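Local coordinates for protein exported gluconolactonase (Xanthomonas campestris pv. campestris, PDB 3DR2) that probably hydrolyses gluconolactone to gluconic acid as a calcium-binding six-bladed beta-propeller enzyme of the SMP-30 family, at residues V122-G127 with D163-H168; H169-L174 with Q200-S205. All blocks are in the same frame, centred on the assembly; numbering follows the deposited sequence.

Contact 1 (V122-G127 with D163-H168)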
loop_
_atom_site.group_PDB
_atom_site.type_symbol
_atom_site.label_atom_id
_atom_site.label_comp_id
_atom_site.label_asym_id
_atom_site.label_seq_id
_atom_site.Cartn_x
_atom_site.Cartn_y
_atom_site.Cartn_z
ATOM N N VAL A 122 -13.562 -3.882 -21.169
ATOM C CA VAL A 122 -13.813 -2.567 -21.754
ATOM C C VAL A 122 -13.046 -1.496 -20.986
ATOM O O VAL A 122 -13.046 -1.486 -19.759
ATOM C CB VAL A 122 -15.327 -2.225 -21.761
ATOM C CG1 VAL A 122 -15.854 -2.069 -20.341
ATOM C CG2 VAL A 122 -15.562 -0.956 -22.556
ATOM N N GLY A 123 -12.387 -0.600 -21.714
ATOM C CA GLY A 123 -11.617 0.443 -21.060
ATOM C C GLY A 123 -11.831 1.824 -21.640
ATOM O O GLY A 123 -11.125 2.772 -21.286
ATOM N N ARG A 124 -12.811 1.948 -22.526
ATOM C CA ARG A 124 -13.090 3.231 -23.152
ATOM C C ARG A 124 -14.568 3.463 -23.395
ATOM O O ARG A 124 -15.369 2.530 -23.404
ATOM C CB ARG A 124 -12.363 3.332 -24.499
ATOM C CG ARG A 124 -10.855 3.350 -24.408
ATOM C CD ARG A 124 -10.194 3.286 -25.789
ATOM N NE ARG A 124 -8.737 3.277 -25.669
ATOM C CZ ARG A 124 -7.986 4.365 -25.518
ATOM N NH1 ARG A 124 -8.548 5.567 -25.483
ATOM N NH2 ARG A 124 -6.672 4.249 -25.364
ATOM N N TYR A 125 -14.911 4.731 -23.581
ATOM C CA TYR A 125 -16.269 5.132 -23.893
ATOM C C TYR A 125 -16.120 6.148 -25.017
ATOM O O TYR A 125 -15.409 7.141 -24.870
ATOM C CB TYR A 125 -16.964 5.800 -22.707
ATOM C CG TYR A 125 -18.389 6.163 -23.049
ATOM C CD1 TYR A 125 -19.352 5.170 -23.229
ATOM C CD2 TYR A 125 -18.757 7.488 -23.286
ATOM C CE1 TYR A 125 -20.642 5.477 -23.644
ATOM C CE2 TYR A 125 -20.055 7.810 -23.703
ATOM C CZ TYR A 125 -20.985 6.799 -23.882
ATOM O OH TYR A 125 -22.252 7.099 -24.322
ATOM N N ALA A 126 -16.777 5.894 -26.143
ATOM C CA ALA A 126 -16.684 6.809 -27.270
ATOM C C ALA A 126 -15.212 7.062 -27.603
ATOM O O ALA A 126 -14.813 8.191 -27.895
ATOM C CB ALA A 126 -17.381 8.111 -26.932
ATOM N N GLY A 127 -14.410 6.002 -27.537
ATOM C CA GLY A 127 -12.995 6.103 -27.847
ATOM C C GLY A 127 -12.088 6.739 -26.805
ATOM O O GLY A 127 -10.869 6.753 -26.979
ATOM N N ASP A 163 -5.485 13.781 -16.092
ATOM C CA ASP A 163 -6.676 14.582 -16.318
ATOM C C ASP A 163 -7.634 13.649 -17.033
ATOM O O ASP A 163 -7.246 12.963 -17.980
ATOM C CB ASP A 163 -6.368 15.791 -17.207
ATOM C CG ASP A 163 -5.569 16.858 -16.485
ATOM O OD1 ASP A 163 -6.042 17.348 -15.436
ATOM O OD2 ASP A 163 -4.470 17.209 -16.967
ATOM N N PRO A 164 -8.892 13.593 -16.582
ATOM C CA PRO A 164 -9.883 12.720 -17.210
ATOM C C PRO A 164 -10.128 13.082 -18.668
ATOM O O PRO A 164 -9.983 14.241 -19.056
ATOM C CB PRO A 164 -11.121 12.926 -16.338
ATOM C CG PRO A 164 -10.969 14.331 -15.868
ATOM C CD PRO A 164 -9.504 14.397 -15.510
ATOM N N GLU A 165 -10.482 12.084 -19.472
ATOM C CA GLU A 165 -10.763 12.298 -20.890
ATOM C C GLU A 165 -12.266 12.470 -21.083
ATOM O O GLU A 165 -12.718 12.990 -22.103
ATOM C CB GLU A 165 -10.272 11.109 -21.720
ATOM C CG GLU A 165 -8.778 10.858 -21.634
ATOM C CD GLU A 165 -8.304 9.776 -22.595
ATOM O OE1 GLU A 165 -7.133 9.361 -22.487
ATOM O OE2 GLU A 165 -9.095 9.343 -23.461
ATOM N N LEU A 166 -13.038 12.019 -20.097
ATOM C CA LEU A 166 -14.489 12.131 -20.144
ATOM C C LEU A 166 -14.922 13.308 -19.276
ATOM O O LEU A 166 -14.305 13.581 -18.246
ATOM C CB LEU A 166 -15.136 10.840 -19.635
ATOM C CG LEU A 166 -14.763 9.553 -20.382
ATOM C CD1 LEU A 166 -15.472 8.362 -19.756
ATOM C CD2 LEU A 166 -15.136 9.679 -21.847
ATOM N N ALA A 167 -15.978 14.002 -19.694
ATOM C CA ALA A 167 -16.483 15.152 -18.952
ATOM C C ALA A 167 -17.690 14.768 -18.107
ATOM O O ALA A 167 -18.591 15.577 -17.875
ATOM C CB ALA A 167 -16.857 16.271 -19.921
ATOM N N HIS A 168 -17.705 13.526 -17.647
ATOM C CA HIS A 168 -18.803 13.039 -16.835
ATOM C C HIS A 168 -18.385 11.813 -16.033
ATOM O O HIS A 168 -17.493 11.066 -16.447
ATOM C CB HIS A 168 -20.001 12.698 -17.737
ATOM C CG HIS A 168 -19.645 11.862 -18.932
ATOM N ND1 HIS A 168 -19.610 10.485 -18.896
ATOM C CD2 HIS A 168 -19.285 12.215 -20.189
ATOM C CE1 HIS A 168 -19.242 10.024 -20.079
ATOM N NE2 HIS A 168 -19.038 11.053 -20.882
HETATM O O HOH W 1 -7.063 7.992 -25.118
#

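Contact 2 (H169-L174 with Q200-S205)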
loop_
_atom_site.group_PDB
_atom_site.type_symbol
_atom_site.label_atom_id
_atom_site.label_comp_id
_atom_site.label_asym_id
_atom_site.label_seq_id
_atom_site.Cartn_x
_atom_site.Cartn_y
_atom_site.Cartn_z
ATOM N N HIS A 169 -19.016 11.638 -14.873
ATOM C CA HIS A 169 -18.773 10.487 -13.994
ATOM C C HIS A 169 -20.071 9.717 -14.162
ATOM O O HIS A 169 -21.092 10.104 -13.602
ATOM C CB HIS A 169 -18.658 10.914 -12.530
ATOM C CG HIS A 169 -17.630 11.968 -12.275
ATOM N ND1 HIS A 169 -17.536 12.628 -11.071
ATOM C CD2 HIS A 169 -16.655 12.479 -13.064
ATOM C CE1 HIS A 169 -16.547 13.503 -11.126
ATOM N NE2 HIS A 169 -15.996 13.432 -12.325
ATOM N N SER A 170 -20.040 8.620 -14.906
ATOM C CA SER A 170 -21.272 7.897 -15.165
ATOM C C SER A 170 -21.411 6.506 -14.584
ATOM O O SER A 170 -20.452 5.916 -14.090
ATOM C CB SER A 170 -21.481 7.803 -16.678
ATOM O OG SER A 170 -21.356 9.074 -17.287
ATOM N N VAL A 171 -22.645 6.014 -14.638
ATOM C CA VAL A 171 -22.981 4.660 -14.229
ATOM C C VAL A 171 -23.172 4.053 -15.612
ATOM O O VAL A 171 -23.926 4.593 -16.421
ATOM C CB VAL A 171 -24.321 4.579 -13.464
ATOM C CG1 VAL A 171 -24.730 3.120 -13.304
ATOM C CG2 VAL A 171 -24.187 5.225 -12.094
ATOM N N TYR A 172 -22.472 2.963 -15.896
ATOM C CA TYR A 172 -22.578 2.324 -17.202
ATOM C C TYR A 172 -23.125 0.911 -17.128
ATOM O O TYR A 172 -23.086 0.266 -16.079
ATOM C CB TYR A 172 -21.211 2.238 -17.885
ATOM C CG TYR A 172 -20.540 3.553 -18.189
ATOM C CD1 TYR A 172 -19.726 4.178 -17.249
ATOM C CD2 TYR A 172 -20.680 4.151 -19.441
ATOM C CE1 TYR A 172 -19.060 5.359 -17.549
ATOM C CE2 TYR A 172 -20.025 5.327 -19.751
ATOM C CZ TYR A 172 -19.215 5.929 -18.803
ATOM O OH TYR A 172 -18.571 7.099 -19.110
ATOM N N ARG A 173 -23.626 0.438 -18.266
ATOM C CA ARG A 173 -24.142 -0.919 -18.388
ATOM C C ARG A 173 -23.424 -1.585 -19.553
ATOM O O ARG A 173 -23.454 -1.081 -20.679
ATOM C CB ARG A 173 -25.650 -0.932 -18.654
ATOM C CG ARG A 173 -26.189 -2.330 -18.947
ATOM C CD ARG A 173 -27.702 -2.338 -19.101
ATOM N NE ARG A 173 -28.219 -3.682 -19.356
ATOM C CZ ARG A 173 -28.251 -4.262 -20.554
ATOM N NH1 ARG A 173 -28.736 -5.489 -20.689
ATOM N NH2 ARG A 173 -27.815 -3.611 -21.620
ATOM N N LEU A 174 -22.772 -2.712 -19.282
ATOM C CA LEU A 174 -22.054 -3.441 -20.318
ATOM C C LEU A 174 -22.876 -4.681 -20.648
ATOM O O LEU A 174 -22.962 -5.610 -19.848
ATOM C CB LEU A 174 -20.659 -3.852 -19.824
ATOM C CG LEU A 174 -19.589 -4.159 -20.883
ATOM C CD1 LEU A 174 -18.380 -4.785 -20.202
ATOM C CD2 LEU A 174 -20.126 -5.095 -21.938
ATOM N N GLN A 200 -36.113 -3.444 -10.201
ATOM C CA GLN A 200 -36.885 -2.310 -10.709
ATOM C C GLN A 200 -36.267 -0.994 -10.244
ATOM O O GLN A 200 -36.547 0.070 -10.801
ATOM C CB GLN A 200 -38.340 -2.380 -10.235
ATOM C CG GLN A 200 -39.194 -3.408 -10.960
ATOM C CD GLN A 200 -40.662 -3.333 -10.559
ATOM O OE1 GLN A 200 -41.026 -3.650 -9.427
ATOM N NE2 GLN A 200 -41.509 -2.900 -11.488
ATOM N N THR A 201 -35.421 -1.076 -9.223
ATOM C CA THR A 201 -34.763 0.103 -8.681
ATOM C C THR A 201 -33.257 -0.122 -8.622
ATOM O O THR A 201 -32.800 -1.186 -8.228
ATOM C CB THR A 201 -35.269 0.420 -7.250
ATOM O OG1 THR A 201 -36.677 0.684 -7.283
ATOM C CG2 THR A 201 -34.544 1.636 -6.673
ATOM N N LEU A 202 -32.493 0.879 -9.044
ATOM C CA LEU A 202 -31.037 0.795 -9.000
ATOM C C LEU A 202 -30.588 1.855 -8.006
ATOM O O LEU A 202 -30.948 3.030 -8.140
ATOM C CB LEU A 202 -30.422 1.110 -10.368
ATOM C CG LEU A 202 -28.987 0.640 -10.671
ATOM C CD1 LEU A 202 -28.289 1.680 -11.528
ATOM C CD2 LEU A 202 -28.203 0.401 -9.400
ATOM N N TYR A 203 -29.816 1.441 -7.005
ATOM C CA TYR A 203 -29.308 2.369 -6.003
ATOM C C TYR A 203 -27.856 2.671 -6.349
ATOM O O TYR A 203 -27.098 1.766 -6.692
ATOM C CB TYR A 203 -29.368 1.747 -4.608
ATOM C CG TYR A 203 -30.736 1.263 -4.185
ATOM C CD1 TYR A 203 -31.087 -0.077 -4.301
ATOM C CD2 TYR A 203 -31.672 2.147 -3.644
ATOM C CE1 TYR A 203 -32.330 -0.532 -3.887
ATOM C CE2 TYR A 203 -32.919 1.702 -3.226
ATOM C CZ TYR A 203 -33.240 0.356 -3.348
ATOM O OH TYR A 203 -34.464 -0.102 -2.917
ATOM N N VAL A 204 -27.476 3.942 -6.264
ATOM C CA VAL A 204 -26.113 4.366 -6.569
ATOM C C VAL A 204 -25.729 5.460 -5.590
ATOM O O VAL A 204 -26.457 6.435 -5.441
ATOM C CB VAL A 204 -26.007 4.963 -7.992
ATOM C CG1 VAL A 204 -24.563 5.320 -8.302
ATOM C CG2 VAL A 204 -26.546 3.982 -9.022
ATOM N N SER A 205 -24.596 5.316 -4.914
ATOM C CA SER A 205 -24.204 6.365 -3.985
ATOM C C SER A 205 -23.324 7.381 -4.703
ATOM O O SER A 205 -22.686 7.068 -5.709
ATOM C CB SER A 205 -23.461 5.789 -2.770
ATOM O OG SER A 205 -22.200 5.250 -3.124
#

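Contact 1 (V122-G127 with D163-H168)
Tyr125, at the end of strand 122-125, comes nearest along the backbone to Leu166 in the loop that leads into strand 169-174, their CA atoms 8.1 Å apart. Leu166 reaches across with both methyls: its CD1 lies 4.2 Å from Tyr125 CB, while its CD2 packs near the edge of the tyrosine ring and stands 4.0 Å from Tyr125 O. With CG anti to the backbone N (chi1 -178°), the phenol crosses the His168 side chain at about a right angle, and Tyr125 CD2 comes within 4.1 Å of His168 CE1. The ring planes are perpendicular. A hydrogen bond between ND1 and Ser170 OG fixes the rotation of the imidazole, and Leu166 CB lies over one face, toward its rim. This is outer-surface packing on the beta-propeller, joining the loop between two strands of one four-stranded blade to the hairpin of strands 122-125 and 128-129. At the exposed end, water 1 accepts from Arg124 NH1, lying in the guanidinium plane at 2.9 Å, and donates to Glu165 OE2, bridging opposite charges that probably attract each other but lie beyond salt-bridge distance. Glu165 OE2 also accepts from Arg129 N, and Arg124 NH1 bonds weakly to Gly127 O.

Contact 2 (H169-L174 with Q200-S205)
Two neighbouring blades of the six-bladed beta-propeller meet here face to face, through strand 169-174 of one four-stranded antiparallel sheet and strand 201-206 of the next. Each strand is an inner member of its sheet, third in the first and second in the second, so the contact joins the faces of the blades and not their edges. The backbones accordingly stay well apart, with the CA atoms of Val171 and Val204, the nearest pair, separated by 8.3 Å, and apolar side chains fill the interval. Val171 is the one residue of its segment to touch 200-205, and it uses its two methyls for different partners. With chi1 at 169°, CG1 points away from the backbone N and stands 4.2 Å from Leu202 CD1, which leaves CG2 for the second partner. Leu202 and Val204, two positions apart on their strand, both turn their side chains toward the first blade, as expected of alternate residues in a beta strand. Three residues of the first blade pack against the same side chains: Trp145 on Val171 and Leu202, Thr147 on Val204, and Leu187 on both valines. On the calcium side, the side chain of Val204 lies about 10 Å from a bound calcium ion, and the next residue, Ser205, turns away from the interface and hydrogen-bonds through OG to the backbone O of Asp242, a calcium ligand. Within the interface Val171 and Val204 approach tip to tip: Val171 CG2 sits 3.8 Å from Val204 CG1 and 4.1 Å from Val204 CG2.

In the fold
Contact 1 lies on the propeller surface and contact 2 in its interior, their centres about 17 Å apart. They share one blade: the loop 163-168 of contact 1 runs directly into strand 169-174 of contact 2. That strand presents its two faces to different neighbours, Val171 to the following blade and Tyr172 to the 122-127 side, where Tyr172 CE2 comes 3.5 Å from Tyr125 CD1 and Leu174 touches Val122. Chemistry follows depth. Contact 1 combines aromatic and aliphatic packing with a water-bridged charge pair at its exposed end, whereas contact 2 is made by buried aliphatic side chains alone, between strands of adjacent sheets.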